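Local coordinates for protein angel homolog 2 (PDB 6RW0) that removes 2',3'-cyclic phosphates as a member of the CCR4 family of deadenylases, and probably binds the 3' untranslated regions of mRNA, at residues A[51-56]-A[96-101]; A[389-394]-A[421-426]; A[139-144]-A[189-194]; A[88-93]-A[117-122]. All blocks are in the same frame, centred on the assembly; numbering follows the deposited sequence.

Interaction 1: A[51-56]-A[96-101]; sequences DFSVMS and FDADVL
Ser53 and Asp99 illustrate how a strand entry is fixed by reciprocal bonds before regular parallel pairing takes over. The serine hydroxyl is the first bump: OG pushes into the turn that leads up to Asp99 and accepts the backbone N of Asp99 at 3.0 Å. A chi1 of 57°, which wedges OG between the backbone N and carbonyl carbon of Ser53, makes this reach possible. In return Asp99 OD2 receives Ser53 N at 3.0 Å, on the anti side of the carboxylate and 25° out of its plane. Ala98 supplies the next bump, its CB lodged between Ser53 OG (3.8 Å) and Met55 CB (3.9 Å).

Beyond this turn the backbones pair as parallel strands, Val100 N giving to Ser53 O and Met55 N to Val100 O, the second bond the straighter of the two at 2.9 Å. The two valines, Val54 and Val100, stand side by side with CG2 of Val54 4.1 Å from CB of Val100. Met55 fills the hollow on the other face. Its CB also meets Leu101 CD2 at 4.0 Å, and a bend at chi3 (-84°) brings CE within 3.6 Å of Phe96 CD2, the two side chains crossing at about a right angle.

Leu422 of strand 421-428 touches Met55, Phe96 and Ala98, while Val54 touches Cys234 of strand 231-236 in the second sheet. Asp97, just past the end of helix 82-96, forms a salt bridge with Lys144. Strand 49-58 itself runs between strands 421-428 and 100-107.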
loop_
_atom_site.group_PDB
_atom_site.type_symbol
_atom_site.label_atom_id
_atom_site.label_comp_id
_atom_site.label_asym_id
_atom_site.label_seq_id
_atom_site.Cartn_x
_atom_site.Cartn_y
_atom_site.Cartn_z
ATOM N N ASP A 51 -18.765 4.821 10.704
ATOM C CA ASP A 51 -18.498 4.552 9.277
ATOM C C ASP A 51 -17.366 5.475 8.845
ATOM O O ASP A 51 -17.345 6.592 9.285
ATOM C CB ASP A 51 -19.733 4.794 8.413
ATOM C CG ASP A 51 -20.835 3.768 8.591
ATOM O OD1 ASP A 51 -20.611 2.779 9.244
ATOM O OD2 ASP A 51 -21.906 3.996 8.050
ATOM N N PHE A 52 -16.426 4.985 8.050
ATOM C CA PHE A 52 -15.312 5.817 7.563
ATOM C C PHE A 52 -14.822 5.230 6.254
ATOM O O PHE A 52 -14.908 4.053 6.047
ATOM C CB PHE A 52 -14.187 5.914 8.596
ATOM C CG PHE A 52 -13.477 4.621 8.872
ATOM C CD1 PHE A 52 -14.038 3.650 9.671
ATOM C CD2 PHE A 52 -12.247 4.371 8.303
ATOM C CE1 PHE A 52 -13.378 2.464 9.912
ATOM C CE2 PHE A 52 -11.589 3.183 8.547
ATOM C CZ PHE A 52 -12.153 2.234 9.351
ATOM N N SER A 53 -14.304 6.105 5.423
ATOM C CA SER A 53 -13.752 5.737 4.132
ATOM C C SER A 53 -12.241 5.918 4.103
ATOM O O SER A 53 -11.677 6.752 4.825
ATOM C CB SER A 53 -14.390 6.564 3.014
ATOM O OG SER A 53 -14.209 7.953 3.251
ATOM N N VAL A 54 -11.595 5.111 3.261
ATOM C CA VAL A 54 -10.145 5.062 3.121
ATOM C C VAL A 54 -9.794 5.053 1.644
ATOM O O VAL A 54 -10.315 4.227 0.882
ATOM C CB VAL A 54 -9.539 3.806 3.781
ATOM C CG1 VAL A 54 -8.008 3.788 3.595
ATOM C CG2 VAL A 54 -9.897 3.711 5.237
ATOM N N MET A 55 -8.881 5.927 1.277
ATOM C CA MET A 55 -8.348 6.006 -0.091
ATOM C C MET A 55 -6.861 5.636 -0.057
ATOM O O MET A 55 -6.179 6.170 0.797
ATOM C CB MET A 55 -8.485 7.417 -0.647
ATOM C CG MET A 55 -7.808 7.562 -1.982
ATOM S SD MET A 55 -7.919 9.237 -2.623
ATOM C CE MET A 55 -9.534 9.162 -3.372
ATOM N N SER A 56 -6.401 4.736 -0.921
ATOM C CA SER A 56 -4.972 4.378 -1.073
ATOM C C SER A 56 -4.572 4.835 -2.473
ATOM O O SER A 56 -5.225 4.418 -3.399
ATOM C CB SER A 56 -4.720 2.920 -0.868
ATOM O OG SER A 56 -3.336 2.661 -0.905
ATOM N N PHE A 96 -13.587 12.647 -3.921
ATOM C CA PHE A 96 -13.960 11.483 -3.131
ATOM C C PHE A 96 -14.098 11.800 -1.657
ATOM O O PHE A 96 -14.815 11.079 -0.956
ATOM C CB PHE A 96 -12.990 10.336 -3.397
ATOM C CG PHE A 96 -13.138 9.769 -4.781
ATOM C CD1 PHE A 96 -14.309 9.139 -5.160
ATOM C CD2 PHE A 96 -12.130 9.907 -5.708
ATOM C CE1 PHE A 96 -14.462 8.643 -6.445
ATOM C CE2 PHE A 96 -12.278 9.405 -6.984
ATOM C CZ PHE A 96 -13.444 8.776 -7.350
ATOM N N ASP A 97 -13.449 12.859 -1.177
ATOM C CA ASP A 97 -13.635 13.329 0.198
ATOM C C ASP A 97 -13.498 12.187 1.208
ATOM O O ASP A 97 -14.293 12.047 2.139
ATOM C CB ASP A 97 -14.981 14.053 0.335
ATOM C CG ASP A 97 -15.110 14.813 1.645
ATOM O OD1 ASP A 97 -14.099 15.416 2.050
ATOM O OD2 ASP A 97 -16.220 14.842 2.237
ATOM N N ALA A 98 -12.449 11.385 1.040
ATOM C CA ALA A 98 -12.258 10.238 1.919
ATOM C C ALA A 98 -11.838 10.676 3.321
ATOM O O ALA A 98 -11.137 11.672 3.503
ATOM C CB ALA A 98 -11.187 9.307 1.361
ATOM N N ASP A 99 -12.228 9.883 4.320
ATOM C CA ASP A 99 -11.883 10.222 5.699
ATOM C C ASP A 99 -10.409 9.989 6.008
ATOM O O ASP A 99 -9.840 10.685 6.863
ATOM C CB ASP A 99 -12.730 9.398 6.661
ATOM C CG ASP A 99 -14.193 9.706 6.545
ATOM O OD1 ASP A 99 -14.548 10.900 6.475
ATOM O OD2 ASP A 99 -14.999 8.759 6.515
ATOM N N VAL A 100 -9.792 9.003 5.362
ATOM C CA VAL A 100 -8.395 8.641 5.570
ATOM C C VAL A 100 -7.752 8.532 4.200
ATOM O O VAL A 100 -8.325 7.903 3.299
ATOM C CB VAL A 100 -8.260 7.291 6.303
ATOM C CG1 VAL A 100 -6.793 6.912 6.477
ATOM C CG2 VAL A 100 -8.943 7.330 7.654
ATOM N N LEU A 101 -6.572 9.138 4.042
ATOM C CA LEU A 101 -5.787 9.024 2.822
ATOM C C LEU A 101 -4.468 8.338 3.130
ATOM O O LEU A 101 -3.742 8.747 4.045
ATOM C CB LEU A 101 -5.432 10.382 2.221
ATOM C CG LEU A 101 -6.567 11.366 2.059
ATOM C CD1 LEU A 101 -5.938 12.680 1.578
ATOM C CD2 LEU A 101 -7.614 10.864 1.113
#

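Interaction 2: A[389-394]-A[421-426]; sequences LKLLAR and LLAKFR
Lys424 is opposed by two residues, Leu392 and Ala393, the pattern of a classic beta bulge in an antiparallel ladder. Lys424 O takes Leu392 N at 2.8 Å and, more weakly, Ala393 N at 3.4 Å, while Lys424 N binds Ala393 O. The extra residue turns the Leu392 side chain onto its partner strand. Its CG stands opposite the carbonyl carbon (chi1 -61°), which lays the fork over Arg426 and Lys424: CD2 is 3.9 Å above the plane of the Arg426 guanidinium, over its centre, and CD1 presses on Lys424 CE at 3.5 Å. With an alanine here the leucine methyls are gone, and the guanidinium and the Lys424 chain would probably be freer to turn.

Before the bulge Lys390 and Arg426 exchange two bonds, Arg426 N reaching Lys390 O at 2.8 Å; after it Arg394 and Ala423 form a non-hydrogen-bonded pair. On the opposite face Leu391 CD1 meets Phe425 CE1 at 3.9 Å, the side chains crossing obliquely.

Farther out, a salt bridge from Arg426 NE to Asp51 steadies the guanidinium under Leu392, and Phe425 packs on Tyr368 and Ile366 of strand 359-369 in the second sheet. Strand 390-395 is flanked by strands 20-22 and 421-428, the latter pairing with strand 49-58.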
loop_
_atom_site.group_PDB
_atom_site.type_symbol
_atom_site.label_atom_id
_atom_site.label_comp_id
_atom_site.label_asym_id
_atom_site.label_seq_id
_atom_site.Cartn_x
_atom_site.Cartn_y
_atom_site.Cartn_z
ATOM N N LEU A 389 -13.882 -5.314 10.797
ATOM C CA LEU A 389 -14.554 -4.187 10.129
ATOM C C LEU A 389 -15.467 -4.784 9.065
ATOM O O LEU A 389 -15.155 -5.834 8.560
ATOM C CB LEU A 389 -13.516 -3.293 9.459
ATOM C CG LEU A 389 -12.681 -2.437 10.394
ATOM C CD1 LEU A 389 -11.532 -1.813 9.623
ATOM C CD2 LEU A 389 -13.537 -1.379 11.056
ATOM N N LYS A 390 -16.574 -4.127 8.769
ATOM C CA LYS A 390 -17.462 -4.560 7.678
ATOM C C LYS A 390 -17.169 -3.680 6.468
ATOM O O LYS A 390 -17.104 -2.478 6.617
ATOM C CB LYS A 390 -18.931 -4.432 8.076
ATOM C CG LYS A 390 -19.307 -5.198 9.327
ATOM C CD LYS A 390 -19.625 -6.644 9.075
ATOM C CE LYS A 390 -20.370 -7.282 10.233
ATOM N NZ LYS A 390 -21.497 -6.439 10.707
ATOM N N LEU A 391 -16.941 -4.299 5.328
ATOM C CA LEU A 391 -16.778 -3.554 4.088
ATOM C C LEU A 391 -18.161 -3.214 3.553
ATOM O O LEU A 391 -18.945 -4.113 3.228
ATOM C CB LEU A 391 -16.009 -4.374 3.058
ATOM C CG LEU A 391 -15.841 -3.669 1.714
ATOM C CD1 LEU A 391 -15.016 -2.415 1.851
ATOM C CD2 LEU A 391 -15.196 -4.612 0.712
ATOM N N LEU A 392 -18.465 -1.923 3.472
ATOM C CA LEU A 392 -19.762 -1.497 2.962
ATOM C C LEU A 392 -19.758 -1.305 1.450
ATOM O O LEU A 392 -20.745 -1.636 0.781
ATOM C CB LEU A 392 -20.159 -0.174 3.619
ATOM C CG LEU A 392 -20.331 -0.155 5.135
ATOM C CD1 LEU A 392 -20.638 1.272 5.602
ATOM C CD2 LEU A 392 -21.438 -1.113 5.539
ATOM N N ALA A 393 -18.675 -0.760 0.901
ATOM C CA ALA A 393 -18.629 -0.426 -0.515
ATOM C C ALA A 393 -17.183 -0.234 -0.944
ATOM O O ALA A 393 -16.298 0.035 -0.128
ATOM C CB ALA A 393 -19.413 0.858 -0.803
ATOM N N ARG A 394 -16.960 -0.358 -2.250
ATOM C CA ARG A 394 -15.652 -0.106 -2.836
ATOM C C ARG A 394 -15.847 0.552 -4.194
ATOM O O ARG A 394 -16.886 0.388 -4.838
ATOM C CB ARG A 394 -14.842 -1.394 -2.998
ATOM C CG ARG A 394 -15.479 -2.393 -3.930
ATOM C CD ARG A 394 -14.766 -3.736 -3.883
ATOM N NE ARG A 394 -15.499 -4.669 -4.727
ATOM C CZ ARG A 394 -15.555 -5.981 -4.549
ATOM N NH1 ARG A 394 -14.902 -6.561 -3.552
ATOM N NH2 ARG A 394 -16.273 -6.715 -5.388
ATOM N N LEU A 421 -7.485 3.560 -4.969
ATOM C CA LEU A 421 -8.379 2.569 -4.384
ATOM C C LEU A 421 -9.190 3.268 -3.306
ATOM O O LEU A 421 -8.679 4.163 -2.623
ATOM C CB LEU A 421 -7.558 1.439 -3.762
ATOM C CG LEU A 421 -6.999 0.385 -4.725
ATOM C CD1 LEU A 421 -6.025 0.948 -5.743
ATOM C CD2 LEU A 421 -6.329 -0.758 -3.938
ATOM N N LEU A 422 -10.454 2.882 -3.153
ATOM C CA LEU A 422 -11.314 3.559 -2.192
ATOM C C LEU A 422 -12.309 2.569 -1.626
ATOM O O LEU A 422 -12.944 1.822 -2.378
ATOM C CB LEU A 422 -12.033 4.730 -2.864
ATOM C CG LEU A 422 -12.949 5.605 -2.011
ATOM C CD1 LEU A 422 -12.212 6.386 -0.930
ATOM C CD2 LEU A 422 -13.721 6.570 -2.937
ATOM N N ALA A 423 -12.457 2.585 -0.302
ATOM C CA ALA A 423 -13.364 1.693 0.395
ATOM C C ALA A 423 -14.117 2.466 1.461
ATOM O O ALA A 423 -13.586 3.412 2.052
ATOM C CB ALA A 423 -12.590 0.571 1.088
ATOM N N LYS A 424 -15.337 2.018 1.745
ATOM C CA LYS A 424 -16.087 2.498 2.899
ATOM C C LYS A 424 -16.278 1.344 3.873
ATOM O O LYS A 424 -16.756 0.272 3.480
ATOM C CB LYS A 424 -17.445 3.078 2.526
ATOM C CG LYS A 424 -18.128 3.702 3.744
ATOM C CD LYS A 424 -19.210 4.707 3.374
ATOM C CE LYS A 424 -20.415 4.550 4.287
ATOM N NZ LYS A 424 -21.303 5.738 4.273
ATOM N N PHE A 425 -15.922 1.591 5.121
ATOM C CA PHE A 425 -15.971 0.575 6.189
ATOM C C PHE A 425 -16.965 0.964 7.281
ATOM O O PHE A 425 -17.255 2.122 7.442
ATOM C CB PHE A 425 -14.603 0.426 6.857
ATOM C CG PHE A 425 -13.527 -0.138 5.972
ATOM C CD1 PHE A 425 -13.533 -1.460 5.583
ATOM C CD2 PHE A 425 -12.494 0.666 5.542
ATOM C CE1 PHE A 425 -12.540 -1.960 4.764
ATOM C CE2 PHE A 425 -11.511 0.161 4.720
ATOM C CZ PHE A 425 -11.530 -1.148 4.340
ATOM N N ARG A 426 -17.439 -0.038 8.000
ATOM C CA ARG A 426 -18.308 0.153 9.169
ATOM C C ARG A 426 -17.657 -0.524 10.376
ATOM O O ARG A 426 -17.317 -1.676 10.273
ATOM C CB ARG A 426 -19.685 -0.477 8.956
ATOM C CG ARG A 426 -20.530 -0.482 10.219
ATOM C CD ARG A 426 -22.015 -0.521 9.923
ATOM N NE ARG A 426 -22.438 0.647 9.197
ATOM C CZ ARG A 426 -23.506 0.689 8.419
ATOM N NH1 ARG A 426 -24.290 -0.361 8.331
ATOM N NH2 ARG A 426 -23.794 1.775 7.743
#

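Interaction 3: A[139-144]-A[189-194]; sequences CAICFK and ICVANT
Ile141, Val191 and Asn193 meet in a sheet-on-sheet contact inside the beta sandwich of the DNase I-like fold, where side chains rather than backbone bonds join the layers. The two strands belong to different sheets; their short segments run nearly antiparallel, at 157°, and their axes approach to 7.0 Å.

Ile141 is the central wedge, lying antiparallel alongside Val191 and Asn193. Its CG1 lies 3.6 Å from Asn193 CB, and its terminal CD1 rests against the same CB and also on Val191 O, at 3.5 Å from the latter. The CG2 branch meets Val191 CG1 at 4.0 Å.

Asn193 extends its amide across to the facing strand because CG stands anti to the backbone N (chi1 -177°). There ND2 comes 3.7 Å from Cys139 CB. The polar group is buried yet has partners: OD1 takes a hydrogen bond from Gln104 NE2, and ND2 gives one to Leu103 O, both on strand 100-107. A polar residue in the apolar interlayer is thereby tied to the opposite sheet. Beside it Cys139 SG rests on Thr194 CA at 3.8 Å, with the cysteine side chain about 12 Å from the bound magnesium ion.

Strand 137-144 lies between strands 100-107 and 124-130, whereas strand 189-195 is paired with strands 171-179 and 231-236; Leu175 of strand 171-179 also touches Ile141, and Cys102 of strand 100-107 touches Val191.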
loop_
_atom_site.group_PDB
_atom_site.type_symbol
_atom_site.label_atom_id
_atom_site.label_comp_id
_atom_site.label_asym_id
_atom_site.label_seq_id
_atom_site.Cartn_x
_atom_site.Cartn_y
_atom_site.Cartn_z
ATOM N N CYS A 139 5.776 8.016 2.041
ATOM C CA CYS A 139 4.392 7.698 2.344
ATOM C C CYS A 139 3.786 8.777 3.229
ATOM O O CYS A 139 4.446 9.328 4.121
ATOM C CB CYS A 139 4.293 6.390 3.129
ATOM S SG CYS A 139 4.724 4.914 2.238
ATOM N N ALA A 140 2.505 9.039 3.029
ATOM C CA ALA A 140 1.765 9.916 3.918
ATOM C C ALA A 140 0.489 9.215 4.355
ATOM O O ALA A 140 -0.115 8.472 3.578
ATOM C CB ALA A 140 1.434 11.259 3.266
ATOM N N ILE A 141 0.102 9.426 5.607
ATOM C CA ILE A 141 -1.230 9.064 6.082
ATOM C C ILE A 141 -1.884 10.339 6.585
ATOM O O ILE A 141 -1.322 11.037 7.434
ATOM C CB ILE A 141 -1.216 7.985 7.178
ATOM C CG1 ILE A 141 -0.591 6.689 6.678
ATOM C CG2 ILE A 141 -2.654 7.698 7.629
ATOM C CD1 ILE A 141 -0.367 5.626 7.774
ATOM N N CYS A 142 -3.061 10.640 6.053
ATOM C CA CYS A 142 -3.792 11.852 6.370
ATOM C C CYS A 142 -5.190 11.451 6.806
ATOM O O CYS A 142 -5.733 10.450 6.337
ATOM C CB CYS A 142 -3.882 12.749 5.133
ATOM S SG CYS A 142 -2.312 12.974 4.239
ATOM N N PHE A 143 -5.791 12.199 7.707
ATOM C CA PHE A 143 -7.138 11.835 8.193
ATOM C C PHE A 143 -7.912 13.108 8.533
ATOM O O PHE A 143 -7.312 14.087 8.865
ATOM C CB PHE A 143 -7.031 10.875 9.379
ATOM C CG PHE A 143 -6.387 11.502 10.578
ATOM C CD1 PHE A 143 -5.041 11.360 10.827
ATOM C CD2 PHE A 143 -7.135 12.305 11.404
ATOM C CE1 PHE A 143 -4.475 11.973 11.923
ATOM C CE2 PHE A 143 -6.568 12.918 12.495
ATOM C CZ PHE A 143 -5.246 12.740 12.751
ATOM N N LYS A 144 -9.221 13.075 8.351
ATOM C CA LYS A 144 -10.050 14.261 8.650
ATOM C C LYS A 144 -10.004 14.475 10.158
ATOM O O LYS A 144 -10.360 13.573 10.865
ATOM C CB LYS A 144 -11.485 14.037 8.175
ATOM C CG LYS A 144 -11.651 14.041 6.669
ATOM C CD LYS A 144 -11.287 15.342 6.034
ATOM C CE LYS A 144 -11.846 15.493 4.638
ATOM N NZ LYS A 144 -13.314 15.633 4.674
ATOM N N ILE A 189 -8.454 2.646 15.840
ATOM C CA ILE A 189 -8.215 2.035 14.538
ATOM C C ILE A 189 -6.756 2.254 14.169
ATOM O O ILE A 189 -6.231 3.366 14.295
ATOM C CB ILE A 189 -9.141 2.617 13.459
ATOM C CG1 ILE A 189 -10.592 2.356 13.860
ATOM C CG2 ILE A 189 -8.832 2.013 12.093
ATOM C CD1 ILE A 189 -11.589 3.017 12.974
ATOM N N CYS A 190 -6.105 1.195 13.712
ATOM C CA CYS A 190 -4.712 1.240 13.314
ATOM C C CYS A 190 -4.664 1.305 11.796
ATOM O O CYS A 190 -5.178 0.408 11.124
ATOM C CB CYS A 190 -4.014 -0.021 13.808
ATOM S SG CYS A 190 -2.295 -0.124 13.331
ATOM N N VAL A 191 -4.051 2.355 11.257
ATOM C CA VAL A 191 -3.929 2.539 9.816
ATOM C C VAL A 191 -2.459 2.458 9.445
ATOM O O VAL A 191 -1.630 3.203 9.992
ATOM C CB VAL A 191 -4.518 3.884 9.358
ATOM C CG1 VAL A 191 -4.365 4.053 7.852
ATOM C CG2 VAL A 191 -5.972 4.003 9.767
ATOM N N ALA A 192 -2.137 1.569 8.514
ATOM C CA ALA A 192 -0.774 1.354 8.068
ATOM C C ALA A 192 -0.680 1.623 6.577
ATOM O O ALA A 192 -1.648 1.433 5.835
ATOM C CB ALA A 192 -0.329 -0.069 8.366
ATOM N N ASN A 193 0.495 2.088 6.149
ATOM C CA ASN A 193 0.760 2.428 4.758
ATOM C C ASN A 193 2.216 2.111 4.457
ATOM O O ASN A 193 3.094 2.338 5.296
ATOM C CB ASN A 193 0.455 3.921 4.576
ATOM C CG ASN A 193 0.611 4.407 3.141
ATOM O OD1 ASN A 193 0.617 3.628 2.196
ATOM N ND2 ASN A 193 0.699 5.723 2.981
ATOM N N THR A 194 2.471 1.578 3.264
ATOM C CA THR A 194 3.840 1.312 2.856
ATOM C C THR A 194 3.946 1.333 1.344
ATOM O O THR A 194 2.947 1.322 0.621
ATOM C CB THR A 194 4.343 -0.023 3.428
ATOM O OG1 THR A 194 5.764 -0.123 3.273
ATOM C CG2 THR A 194 3.726 -1.225 2.711
#

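Interaction 4: A[88-93]-A[117-122]; sequences NILKEI and PSLESL
Leu90 and Ser118 meet in an interface where no ring, amide or carboxylate takes part, so it offers no flat face or edge to stack upon; branched aliphatic ends do the work. Leu90 is the main projection. A chi1 of 179° sets CG opposite the main-chain N, so the side chain stands out from helix 82-96 and its forked end straddles Ser118, CD1 lying 3.8 Å from Ser118 CB and CD2 3.9 Å from Ser118 OG. The hydroxyl itself is satisfied within its own helix by Glu114 O.

The same CD1 reaches Leu122 CD1 at 4.1 Å and, more loosely, Leu119 CD2 at 4.4 Å. Leu90 therefore sits in a shallow hollow lined by Ser118 and Leu119 of the last turn and Leu122 just beyond it. A serine in its place would probably open a gap over Ser118 and leave the end of Leu122 without its apolar neighbour.

Deeper in, Ile93 CG2 touches Leu119 CD2 at 3.9 Å, the side chains meeting roughly perpendicular. The axes of segments 88-93 and 117-121 are inclined by only 21° but remain 11.3 Å apart at their closest, so the backbones stay apart and side chains make the contact.

Strand 100-107 links the two helices in the chain and packs under the pair: its Leu101 touches both Ile93 and Leu119, and its Leu103 also touches Leu119. The two helices thus form part of the helical layer on one face of that strand's sheet.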
loop_
_atom_site.group_PDB
_atom_site.type_symbol
_atom_site.label_atom_id
_atom_site.label_comp_id
_atom_site.label_asym_id
_atom_site.label_seq_id
_atom_site.Cartn_x
_atom_site.Cartn_y
_atom_site.Cartn_z
ATOM N N ASN A 88 -4.991 17.917 -11.039
ATOM C CA ASN A 88 -5.860 16.766 -11.268
ATOM C C ASN A 88 -5.909 15.849 -10.049
ATOM O O ASN A 88 -6.985 15.375 -9.664
ATOM C CB ASN A 88 -5.358 15.978 -12.473
ATOM C CG ASN A 88 -5.919 16.481 -13.783
ATOM O OD1 ASN A 88 -6.816 17.326 -13.818
ATOM N ND2 ASN A 88 -5.400 15.945 -14.874
ATOM N N ILE A 89 -4.755 15.581 -9.439
ATOM C CA ILE A 89 -4.702 14.704 -8.271
ATOM C C ILE A 89 -5.477 15.320 -7.116
ATOM O O ILE A 89 -6.261 14.640 -6.438
ATOM C CB ILE A 89 -3.233 14.433 -7.900
ATOM C CG1 ILE A 89 -2.572 13.550 -8.966
ATOM C CG2 ILE A 89 -3.140 13.793 -6.526
ATOM C CD1 ILE A 89 -1.056 13.633 -8.992
ATOM N N LEU A 90 -5.284 16.619 -6.881
ATOM C CA LEU A 90 -6.003 17.281 -5.799
ATOM C C LEU A 90 -7.507 17.277 -6.054
ATOM O O LEU A 90 -8.301 17.065 -5.129
ATOM C CB LEU A 90 -5.477 18.707 -5.632
ATOM C CG LEU A 90 -6.136 19.558 -4.546
ATOM C CD1 LEU A 90 -5.868 18.930 -3.194
ATOM C CD2 LEU A 90 -5.647 21.002 -4.615
ATOM N N LYS A 91 -7.917 17.487 -7.309
ATOM C CA LYS A 91 -9.335 17.461 -7.646
ATOM C C LYS A 91 -9.946 16.094 -7.363
ATOM O O LYS A 91 -11.076 16.008 -6.863
ATOM C CB LYS A 91 -9.499 17.839 -9.116
ATOM C CG LYS A 91 -10.923 17.827 -9.627
ATOM C CD LYS A 91 -10.969 18.298 -11.075
ATOM C CE LYS A 91 -12.390 18.328 -11.613
ATOM N NZ LYS A 91 -12.424 18.630 -13.073
ATOM N N GLU A 92 -9.219 15.018 -7.681
ATOM C CA GLU A 92 -9.698 13.675 -7.373
ATOM C C GLU A 92 -9.850 13.480 -5.872
ATOM O O GLU A 92 -10.831 12.897 -5.400
ATOM C CB GLU A 92 -8.685 12.636 -7.833
ATOM C CG GLU A 92 -8.659 12.238 -9.239
ATOM C CD GLU A 92 -7.636 11.136 -9.417
ATOM O OE1 GLU A 92 -6.420 11.437 -9.381
ATOM O OE2 GLU A 92 -8.052 9.968 -9.556
ATOM N N ILE A 93 -8.834 13.886 -5.107
ATOM C CA ILE A 93 -8.894 13.727 -3.658
ATOM C C ILE A 93 -10.079 14.497 -3.096
ATOM O O ILE A 93 -10.819 13.998 -2.243
ATOM C CB ILE A 93 -7.558 14.149 -3.017
ATOM C CG1 ILE A 93 -6.462 13.154 -3.416
ATOM C CG2 ILE A 93 -7.718 14.251 -1.518
ATOM C CD1 ILE A 93 -5.041 13.562 -2.980
ATOM N N PRO A 117 -0.160 21.710 2.369
ATOM C CA PRO A 117 -1.039 22.842 2.596
ATOM C C PRO A 117 -2.423 22.617 1.971
ATOM O O PRO A 117 -3.374 22.958 2.560
ATOM C CB PRO A 117 -0.301 24.016 1.949
ATOM C CG PRO A 117 1.123 23.596 1.955
ATOM C CD PRO A 117 1.057 22.116 1.678
ATOM N N SER A 118 -2.479 22.034 0.782
ATOM C CA SER A 118 -3.762 21.812 0.127
ATOM C C SER A 118 -4.611 20.819 0.906
ATOM O O SER A 118 -5.813 21.033 1.085
ATOM C CB SER A 118 -3.549 21.336 -1.312
ATOM O OG SER A 118 -2.948 22.351 -2.102
ATOM N N LEU A 119 -4.007 19.741 1.403
ATOM C CA LEU A 119 -4.782 18.775 2.168
ATOM C C LEU A 119 -5.218 19.346 3.513
ATOM O O LEU A 119 -6.338 19.076 3.961
ATOM C CB LEU A 119 -3.985 17.486 2.351
ATOM C CG LEU A 119 -3.665 16.739 1.055
ATOM C CD1 LEU A 119 -2.828 15.489 1.307
ATOM C CD2 LEU A 119 -4.955 16.359 0.321
ATOM N N GLU A 120 -4.321 20.089 4.134
ATOM C CA GLU A 120 -4.739 20.737 5.415
ATOM C C GLU A 120 -5.947 21.732 5.265
ATOM O O GLU A 120 -7.029 21.806 6.017
ATOM C CB GLU A 120 -3.557 21.424 6.105
ATOM C CG GLU A 120 -2.450 20.466 6.535
ATOM C CD GLU A 120 -2.482 19.862 7.935
ATOM O OE1 GLU A 120 -2.868 20.573 8.868
ATOM O OE2 GLU A 120 -2.077 18.690 8.085
ATOM N N SER A 121 -5.978 22.348 4.066
ATOM C CA SER A 121 -7.089 23.252 3.787
ATOM C C SER A 121 -8.402 22.494 3.639
ATOM O O SER A 121 -9.472 23.064 3.882
ATOM C CB SER A 121 -6.802 24.098 2.544
ATOM O OG SER A 121 -6.931 23.345 1.351
ATOM N N LEU A 122 -8.345 21.221 3.244
ATOM C CA LEU A 122 -9.521 20.374 3.100
ATOM C C LEU A 122 -9.939 19.713 4.411
ATOM O O LEU A 122 -10.927 18.967 4.426
ATOM C CB LEU A 122 -9.265 19.283 2.053
ATOM C CG LEU A 122 -9.020 19.715 0.608
ATOM C CD1 LEU A 122 -8.699 18.530 -0.289
ATOM C CD2 LEU A 122 -10.240 20.485 0.088
#

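How the interactions relate
Three levels of one layered fold are sampled here. Interactions 1 and 2 are ladders within the same sheet, built on backbone hydrogen bonds to which polar and charged side chains are added; they adjoin because strands 49-58 and 421-428 are neighbours. Interaction 3 joins this sheet to the second one by side-chain contacts, with no backbone-to-backbone hydrogen bond between its two segments, and meets interaction 1 where Leu101 N pairs with Cys142 O. It is fully buried, whereas interactions 1, 2 and 4 are partly buried. Interaction 4, the outermost by distance from the chain centre, is apolar helix-to-helix contact and reaches interaction 1 through Leu101. The interlayer of interaction 3 admits a polar amide only with partners supplied.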